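Local coordinates for beta-N-acetylhexosaminidase (Streptomyces plicatus, PDB 1JAK), which hydrolyses terminal beta-linked N-acetylhexosamine residues from glycoconjugates as a family 20 glycoside hydrolase, by substrate-assisted catalysis, at residues E250-G255 / V348-L353. Residues are numbered along the deposited sequence; the frame is centred on the assembly and turned at random.
Sequences EIDMPG and VGWHQL. With IFG ((2R,3R,4S,5R)-2-acetamido-3,4-dihydroxy-5-hydroxymethyl-piperidine), chain F.
The indole of W350 presents a face to the inhibitor and its N-H edge to E250. Over that face sits the acetamido methyl of IFG, centred on the ring, with C8 3.4 Å from W350 CD2. At the edge E250 OE2 lies near the indole plane, while D252 OD2 approaches obliquely, 4.4 Å from W350 NE1.

This is the (beta/alpha)8 barrel of the catalytic domain, in its ligand pocket: E250 lies on strand 246-250, W350 ends strand 346-350, and strand 313-315 comes between them in the chain, its H315 touching both side chains. W350 NE1 donates to E250 OE2 over 2.9 Å, with an N-H...O angle of 157°. The N-H reaches it from above the carboxylate plane; carboxylate and indole planes stand 62° apart. E250 gets there as an extended chain, CG anti to the backbone N (chi1 -177°), which brings the carboxylate to the indole nitrogen, the two side chains crossing at about a right angle.

H192 NE2 and H194 ND1 hydrogen-bond its other oxygen, OE1. Through its bond to W350, E250 acts as a second-shell residue and probably helps hold the indole turned under the acetamido methyl. D252 is tied to the backbone N of G318 through OD1. W367 meets W350 edge-to-face and D319 touches it, both fellow pocket residues; D319 also hydrogen-bonds IFG through OD2.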
loop_
_atom_site.group_PDB
_atom_site.type_symbol
_atom_site.label_atom_id
_atom_site.label_comp_id
_atom_site.label_asym_id
_atom_site.label_seq_id
_atom_site.Cartn_x
_atom_site.Cartn_y
_atom_site.Cartn_z
ATOM N N GLU A 250 -2.459 -11.852 -3.242
ATOM C CA GLU A 250 -2.183 -12.917 -2.286
ATOM C C GLU A 250 -3.319 -13.923 -2.211
ATOM O O GLU A 250 -4.488 -13.551 -2.076
ATOM C CB GLU A 250 -1.959 -12.365 -0.867
ATOM C CG GLU A 250 -1.581 -13.465 0.157
ATOM C CD GLU A 250 -1.682 -13.014 1.610
ATOM O OE1 GLU A 250 -1.720 -11.794 1.863
ATOM O OE2 GLU A 250 -1.709 -13.892 2.506
ATOM N N ILE A 251 -2.960 -15.198 -2.324
ATOM C CA ILE A 251 -3.894 -16.304 -2.164
ATOM C C ILE A 251 -3.216 -17.043 -1.013
ATOM O O ILE A 251 -2.189 -17.701 -1.197
ATOM C CB ILE A 251 -3.966 -17.215 -3.402
ATOM C CG1 ILE A 251 -4.611 -16.458 -4.566
ATOM C CG2 ILE A 251 -4.781 -18.469 -3.069
ATOM C CD1 ILE A 251 -6.031 -16.000 -4.296
ATOM N N ASP A 252 -3.779 -16.899 0.182
ATOM C CA ASP A 252 -3.201 -17.500 1.381
ATOM C C ASP A 252 -3.301 -19.025 1.423
ATOM O O ASP A 252 -4.361 -19.593 1.168
ATOM C CB ASP A 252 -3.885 -16.907 2.618
ATOM C CG ASP A 252 -2.969 -16.851 3.825
ATOM O OD1 ASP A 252 -2.014 -17.653 3.894
ATOM O OD2 ASP A 252 -3.218 -16.007 4.718
ATOM N N MET A 253 -2.189 -19.675 1.761
ATOM C CA MET A 253 -2.138 -21.133 1.857
ATOM C C MET A 253 -0.968 -21.549 2.749
ATOM O O MET A 253 0.028 -20.834 2.843
ATOM C CB MET A 253 -1.979 -21.745 0.460
ATOM C CG MET A 253 -0.795 -21.207 -0.320
ATOM S SD MET A 253 -0.707 -21.873 -2.000
ATOM C CE MET A 253 -1.923 -20.830 -2.838
ATOM N N PRO A 254 -1.072 -22.709 3.425
ATOM C CA PRO A 254 -2.185 -23.661 3.429
ATOM C C PRO A 254 -3.262 -23.290 4.445
ATOM O O PRO A 254 -4.324 -23.909 4.487
ATOM C CB PRO A 254 -1.497 -24.978 3.767
ATOM C CG PRO A 254 -0.472 -24.543 4.761
ATOM C CD PRO A 254 0.087 -23.263 4.151
ATOM N N GLY A 255 -2.974 -22.287 5.270
ATOM C CA GLY A 255 -3.942 -21.845 6.259
ATOM C C GLY A 255 -4.815 -20.742 5.683
ATOM O O GLY A 255 -4.588 -20.311 4.552
ATOM N N VAL A 348 6.365 -14.451 -2.555
ATOM C CA VAL A 348 6.406 -13.646 -1.345
ATOM C C VAL A 348 5.530 -14.418 -0.368
ATOM O O VAL A 348 4.538 -15.022 -0.768
ATOM C CB VAL A 348 5.778 -12.250 -1.533
ATOM C CG1 VAL A 348 5.903 -11.454 -0.236
ATOM C CG2 VAL A 348 6.457 -11.512 -2.682
ATOM N N GLY A 349 5.910 -14.419 0.901
ATOM C CA GLY A 349 5.110 -15.104 1.899
ATOM C C GLY A 349 5.275 -14.401 3.226
ATOM O O GLY A 349 6.187 -13.590 3.381
ATOM N N TRP A 350 4.390 -14.671 4.181
ATOM C CA TRP A 350 4.538 -14.059 5.495
ATOM C C TRP A 350 5.796 -14.701 6.077
ATOM O O TRP A 350 6.232 -15.743 5.580
ATOM C CB TRP A 350 3.296 -14.323 6.347
ATOM C CG TRP A 350 2.079 -13.639 5.773
ATOM C CD1 TRP A 350 1.076 -14.217 5.051
ATOM C CD2 TRP A 350 1.776 -12.239 5.834
ATOM N NE1 TRP A 350 0.164 -13.263 4.655
ATOM C CE2 TRP A 350 0.570 -12.041 5.124
ATOM C CE3 TRP A 350 2.404 -11.131 6.424
ATOM C CZ2 TRP A 350 -0.023 -10.777 4.983
ATOM C CZ3 TRP A 350 1.812 -9.872 6.287
ATOM C CH2 TRP A 350 0.610 -9.709 5.570
ATOM N N HIS A 351 6.384 -14.110 7.115
ATOM C CA HIS A 351 7.642 -14.655 7.622
ATOM C C HIS A 351 7.648 -16.090 8.131
ATOM O O HIS A 351 8.716 -16.639 8.381
ATOM C CB HIS A 351 8.286 -13.720 8.663
ATOM C CG HIS A 351 7.623 -13.736 10.002
ATOM N ND1 HIS A 351 6.594 -12.881 10.338
ATOM C CD2 HIS A 351 7.865 -14.485 11.105
ATOM C CE1 HIS A 351 6.234 -13.101 11.589
ATOM N NE2 HIS A 351 6.990 -14.070 12.078
ATOM N N GLN A 352 6.478 -16.702 8.282
ATOM C CA GLN A 352 6.437 -18.100 8.706
ATOM C C GLN A 352 7.142 -18.938 7.636
ATOM O O GLN A 352 7.616 -20.042 7.908
ATOM C CB GLN A 352 4.992 -18.588 8.856
ATOM C CG GLN A 352 4.302 -18.156 10.143
ATOM C CD GLN A 352 4.163 -16.656 10.259
ATOM O OE1 GLN A 352 3.785 -15.985 9.302
ATOM N NE2 GLN A 352 4.452 -16.122 11.440
ATOM N N LEU A 353 7.203 -18.409 6.417
ATOM C CA LEU A 353 7.858 -19.111 5.313
ATOM C C LEU A 353 9.356 -19.270 5.577
ATOM O O LEU A 353 9.997 -20.172 5.028
ATOM C CB LEU A 353 7.641 -18.354 3.992
ATOM C CG LEU A 353 8.223 -18.977 2.715
ATOM C CD1 LEU A 353 7.613 -20.352 2.477
ATOM C CD2 LEU A 353 7.935 -18.071 1.527
HETATM N N1 IFG F . -3.208 -11.941 11.725
HETATM C C2 IFG F . -3.685 -12.502 10.434
HETATM C C3 IFG F . -4.636 -11.560 9.591
HETATM C C4 IFG F . -5.634 -10.753 10.448
HETATM C C5 IFG F . -4.853 -10.027 11.546
HETATM C C6 IFG F . -5.685 -9.135 12.462
HETATM C C7 IFG F . -1.518 -11.991 9.386
HETATM C C8 IFG F . -0.309 -12.269 8.530
HETATM C C9 IFG F . -4.064 -10.986 12.447
HETATM N N2 IFG F . -2.522 -12.891 9.606
HETATM O O7 IFG F . -1.567 -10.888 9.915
HETATM O O3 IFG F . -5.351 -12.342 8.643
HETATM O O4 IFG F . -6.555 -11.660 11.053
HETATM O O6 IFG F . -4.880 -8.141 13.087
#